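Local coordinates for protein 3-hydroxyadipyl-CoA dehydrogenase (Escherichia coli, PDB 3MOG) that catalyses the NAD-dependent oxidation of 3-hydroxyadipyl-CoA to 3-oxoadipyl-CoA in the degradation of phenylacetate, at residues L295-P304 against R366-Q374. Numbering follows the deposited sequence.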
loop_
_atom_site.group_PDB
_atom_site.type_symbol
_atom_site.label_atom_id
_atom_site.label_comp_id
_atom_site.label_asym_id
_atom_site.label_seq_id
_atom_site.Cartn_x
_atom_site.Cartn_y
_atom_site.Cartn_z
ATOM N N LEU C 295 -30.200 -27.390 -6.441
ATOM C CA LEU C 295 -30.880 -28.214 -5.457
ATOM C C LEU C 295 -32.110 -28.906 -6.035
ATOM O O LEU C 295 -32.847 -28.318 -6.830
ATOM C CB LEU C 295 -31.223 -27.374 -4.227
ATOM C CG LEU C 295 -29.982 -26.764 -3.553
ATOM C CD1 LEU C 295 -30.353 -25.545 -2.706
ATOM C CD2 LEU C 295 -29.160 -27.803 -2.732
ATOM N N GLU C 296 -32.302 -30.172 -5.660
ATOM C CA GLU C 296 -33.474 -30.953 -6.077
ATOM C C GLU C 296 -34.756 -30.278 -5.603
ATOM O O GLU C 296 -34.750 -29.572 -4.584
ATOM C CB GLU C 296 -33.407 -32.386 -5.532
ATOM C CG GLU C 296 -32.604 -33.368 -6.393
ATOM C CD GLU C 296 -31.095 -33.205 -6.255
ATOM O OE1 GLU C 296 -30.614 -32.858 -5.152
ATOM O OE2 GLU C 296 -30.383 -33.438 -7.255
ATOM N N ALA C 297 -35.838 -30.484 -6.354
ATOM C CA ALA C 297 -37.137 -29.904 -6.020
ATOM C C ALA C 297 -37.591 -30.358 -4.643
ATOM O O ALA C 297 -37.604 -31.553 -4.337
ATOM C CB ALA C 297 -38.183 -30.247 -7.071
ATOM N N VAL C 298 -37.908 -29.386 -3.797
ATOM C CA VAL C 298 -38.550 -29.671 -2.526
ATOM C C VAL C 298 -40.018 -29.983 -2.856
ATOM O O VAL C 298 -40.578 -29.407 -3.801
ATOM C CB VAL C 298 -38.411 -28.491 -1.536
ATOM C CG1 VAL C 298 -38.596 -28.967 -0.104
ATOM C CG2 VAL C 298 -37.039 -27.852 -1.671
ATOM N N SER C 299 -40.615 -30.910 -2.104
ATOM C CA SER C 299 -41.963 -31.414 -2.390
ATOM C C SER C 299 -43.064 -30.364 -2.189
ATOM O O SER C 299 -42.883 -29.392 -1.450
ATOM C CB SER C 299 -42.254 -32.657 -1.543
ATOM O OG SER C 299 -42.185 -32.357 -0.159
ATOM N N ASP C 300 -44.201 -30.583 -2.854
ATOM C CA ASP C 300 -45.377 -29.703 -2.769
ATOM C C ASP C 300 -45.988 -29.622 -1.368
ATOM O O ASP C 300 -46.775 -28.720 -1.081
ATOM C CB ASP C 300 -46.450 -30.146 -3.770
ATOM C CG ASP C 300 -46.063 -29.861 -5.209
ATOM O OD1 ASP C 300 -45.066 -30.439 -5.696
ATOM O OD2 ASP C 300 -46.771 -29.064 -5.860
ATOM N N SER C 301 -45.618 -30.565 -0.506
ATOM C CA SER C 301 -46.042 -30.574 0.892
ATOM C C SER C 301 -45.329 -29.504 1.720
ATOM O O SER C 301 -45.807 -29.115 2.788
ATOM C CB SER C 301 -45.786 -31.951 1.509
ATOM O OG SER C 301 -44.395 -32.203 1.669
ATOM N N PHE C 302 -44.183 -29.040 1.220
ATOM C CA PHE C 302 -43.360 -28.054 1.916
ATOM C C PHE C 302 -43.718 -26.614 1.544
ATOM O O PHE C 302 -43.038 -25.674 1.967
ATOM C CB PHE C 302 -41.880 -28.320 1.638
ATOM C CG PHE C 302 -41.243 -29.281 2.598
ATOM C CD1 PHE C 302 -41.618 -30.625 2.621
ATOM C CD2 PHE C 302 -40.252 -28.844 3.475
ATOM C CE1 PHE C 302 -41.026 -31.515 3.509
ATOM C CE2 PHE C 302 -39.648 -29.725 4.368
ATOM C CZ PHE C 302 -40.034 -31.064 4.383
ATOM N N SER C 303 -44.787 -26.462 0.761
ATOM C CA SER C 303 -45.298 -25.168 0.318
ATOM C C SER C 303 -45.642 -24.230 1.477
ATOM O O SER C 303 -46.218 -24.664 2.473
ATOM C CB SER C 303 -46.536 -25.368 -0.555
ATOM O OG SER C 303 -47.214 -24.143 -0.757
ATOM N N PRO C 304 -45.264 -22.947 1.351
ATOM C CA PRO C 304 -45.624 -21.890 2.302
ATOM C C PRO C 304 -47.127 -21.616 2.385
ATOM O O PRO C 304 -47.857 -21.823 1.410
ATOM C CB PRO C 304 -44.924 -20.654 1.728
ATOM C CG PRO C 304 -44.558 -21.016 0.311
ATOM C CD PRO C 304 -44.292 -22.467 0.351
ATOM N N ARG C 366 -35.924 -24.572 3.500
ATOM C CA ARG C 366 -36.650 -25.336 2.475
ATOM C C ARG C 366 -37.874 -24.605 1.928
ATOM O O ARG C 366 -38.100 -24.629 0.726
ATOM C CB ARG C 366 -37.006 -26.751 2.961
ATOM C CG ARG C 366 -35.828 -27.722 2.871
ATOM C CD ARG C 366 -36.197 -29.153 3.247
ATOM N NE ARG C 366 -35.120 -30.091 2.921
ATOM C CZ ARG C 366 -34.102 -30.400 3.728
ATOM N NH1 ARG C 366 -33.999 -29.854 4.933
ATOM N NH2 ARG C 366 -33.179 -31.264 3.327
ATOM N N LYS C 367 -38.634 -23.935 2.792
ATOM C CA LYS C 367 -39.747 -23.070 2.333
ATOM C C LYS C 367 -39.300 -22.034 1.285
ATOM O O LYS C 367 -39.964 -21.855 0.251
ATOM C CB LYS C 367 -40.425 -22.349 3.504
ATOM C CG LYS C 367 -41.313 -23.226 4.367
ATOM C CD LYS C 367 -41.848 -22.444 5.564
ATOM C CE LYS C 367 -42.738 -23.311 6.449
ATOM N NZ LYS C 367 -43.406 -22.504 7.513
ATOM N N ALA C 368 -38.174 -21.369 1.563
ATOM C CA ALA C 368 -37.599 -20.375 0.659
ATOM C C ALA C 368 -37.076 -21.003 -0.631
ATOM O O ALA C 368 -37.252 -20.428 -1.703
ATOM C CB ALA C 368 -36.501 -19.586 1.359
ATOM N N ILE C 369 -36.450 -22.178 -0.524
ATOM C CA ILE C 369 -35.931 -22.885 -1.705
ATOM C C ILE C 369 -37.092 -23.300 -2.615
ATOM O O ILE C 369 -37.013 -23.126 -3.842
ATOM C CB ILE C 369 -35.051 -24.123 -1.324
ATOM C CG1 ILE C 369 -33.786 -23.679 -0.589
ATOM C CG2 ILE C 369 -34.675 -24.955 -2.568
ATOM C CD1 ILE C 369 -32.948 -24.819 0.003
ATOM N N TYR C 370 -38.162 -23.820 -2.001
ATOM C CA TYR C 370 -39.369 -24.230 -2.723
ATOM C C TYR C 370 -39.955 -23.055 -3.505
ATOM O O TYR C 370 -40.157 -23.156 -4.713
ATOM C CB TYR C 370 -40.435 -24.832 -1.776
ATOM C CG TYR C 370 -41.749 -25.170 -2.482
ATOM C CD1 TYR C 370 -41.905 -26.376 -3.182
ATOM C CD2 TYR C 370 -42.826 -24.277 -2.467
ATOM C CE1 TYR C 370 -43.100 -26.680 -3.849
ATOM C CE2 TYR C 370 -44.018 -24.564 -3.132
ATOM C CZ TYR C 370 -44.152 -25.768 -3.817
ATOM O OH TYR C 370 -45.337 -26.047 -4.465
ATOM N N TYR C 371 -40.215 -21.954 -2.805
ATOM C CA TYR C 371 -40.761 -20.743 -3.415
ATOM C C TYR C 371 -40.006 -20.314 -4.668
ATOM O O TYR C 371 -40.621 -19.956 -5.678
ATOM C CB TYR C 371 -40.785 -19.591 -2.403
ATOM C CG TYR C 371 -41.143 -18.261 -3.025
ATOM C CD1 TYR C 371 -40.173 -17.263 -3.208
ATOM C CD2 TYR C 371 -42.446 -18.005 -3.458
ATOM C CE1 TYR C 371 -40.499 -16.044 -3.793
ATOM C CE2 TYR C 371 -42.783 -16.792 -4.048
ATOM C CZ TYR C 371 -41.809 -15.814 -4.206
ATOM O OH TYR C 371 -42.147 -14.616 -4.786
ATOM N N LEU C 372 -38.676 -20.359 -4.589
ATOM C CA LEU C 372 -37.818 -19.926 -5.680
ATOM C C LEU C 372 -37.894 -20.857 -6.877
ATOM O O LEU C 372 -37.981 -20.394 -8.019
ATOM C CB LEU C 372 -36.368 -19.791 -5.200
ATOM C CG LEU C 372 -36.079 -18.625 -4.250
ATOM C CD1 LEU C 372 -34.687 -18.743 -3.652
ATOM C CD2 LEU C 372 -36.258 -17.303 -4.971
ATOM N N GLN C 373 -37.865 -22.163 -6.599
ATOM C CA GLN C 373 -37.916 -23.213 -7.623
ATOM C C GLN C 373 -39.210 -23.144 -8.424
ATOM O O GLN C 373 -39.210 -23.367 -9.637
ATOM C CB GLN C 373 -37.783 -24.595 -6.984
ATOM C CG GLN C 373 -36.368 -24.984 -6.593
ATOM C CD GLN C 373 -36.325 -26.258 -5.764
ATOM O OE1 GLN C 373 -37.315 -26.643 -5.140
ATOM N NE2 GLN C 373 -35.171 -26.913 -5.747
ATOM N N GLN C 374 -40.297 -22.796 -7.740
ATOM C CA GLN C 374 -41.607 -22.665 -8.364
ATOM C C GLN C 374 -41.718 -21.410 -9.247
ATOM O O GLN C 374 -42.761 -21.166 -9.865
ATOM C CB GLN C 374 -42.705 -22.691 -7.288
ATOM C CG GLN C 374 -43.978 -23.452 -7.702
ATOM C CD GLN C 374 -43.726 -24.920 -8.050
ATOM O OE1 GLN C 374 -43.004 -25.631 -7.341
ATOM N NE2 GLN C 374 -44.331 -25.380 -9.146
#
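The ring of Tyr370 is wrapped by the chain that passes over its helix: the backbone N of Ser303 lies over one face, while the carbonyl O of Val298 meets the edge in the ring plane, 3.4 Å from Tyr370 CD1. Ser303 CB and Pro304 CD come against the CE2–CD2 side, the proline carbon 3.7 Å from Tyr370 CD2. The Tyr370 ring stands off the helix into this bend because chi1 of 176° swings CG to the side opposite the backbone N; the turn is closed by the backbone hydrogen bond from Phe302 N to Ser299 O. The Phe302 ring lies alongside the extended Arg366 side chain, its CE2 3.7 Å from Arg366 CD, with ring and guanidinium planes 61° apart. The irregular segment 295-304 crosses the outer surface of helix 362-373, which belongs to the reduced Rossmann-fold domain, and the loop leads on to edge strand 307-309; Ile369 and Leu372 of the helix pack on Ile354 of the sheet. At the other end, the amide of Gln373 bonds the backbone through both its ends. Gln373 OE1 accepts from Val298 N (3.1 Å) through an in-plane lone pair, and Gln373 NE2 donates to Glu296 O (2.9 Å), nearly straight at 166° although the donor sits above that carbonyl plane. These two bonds fix the amide's rotation. Between Gln373 and Arg366, Val298 drops CG2 onto Ile369 CG2 at 3.8 Å, and Leu295 CD1 touches Ile369 CD1.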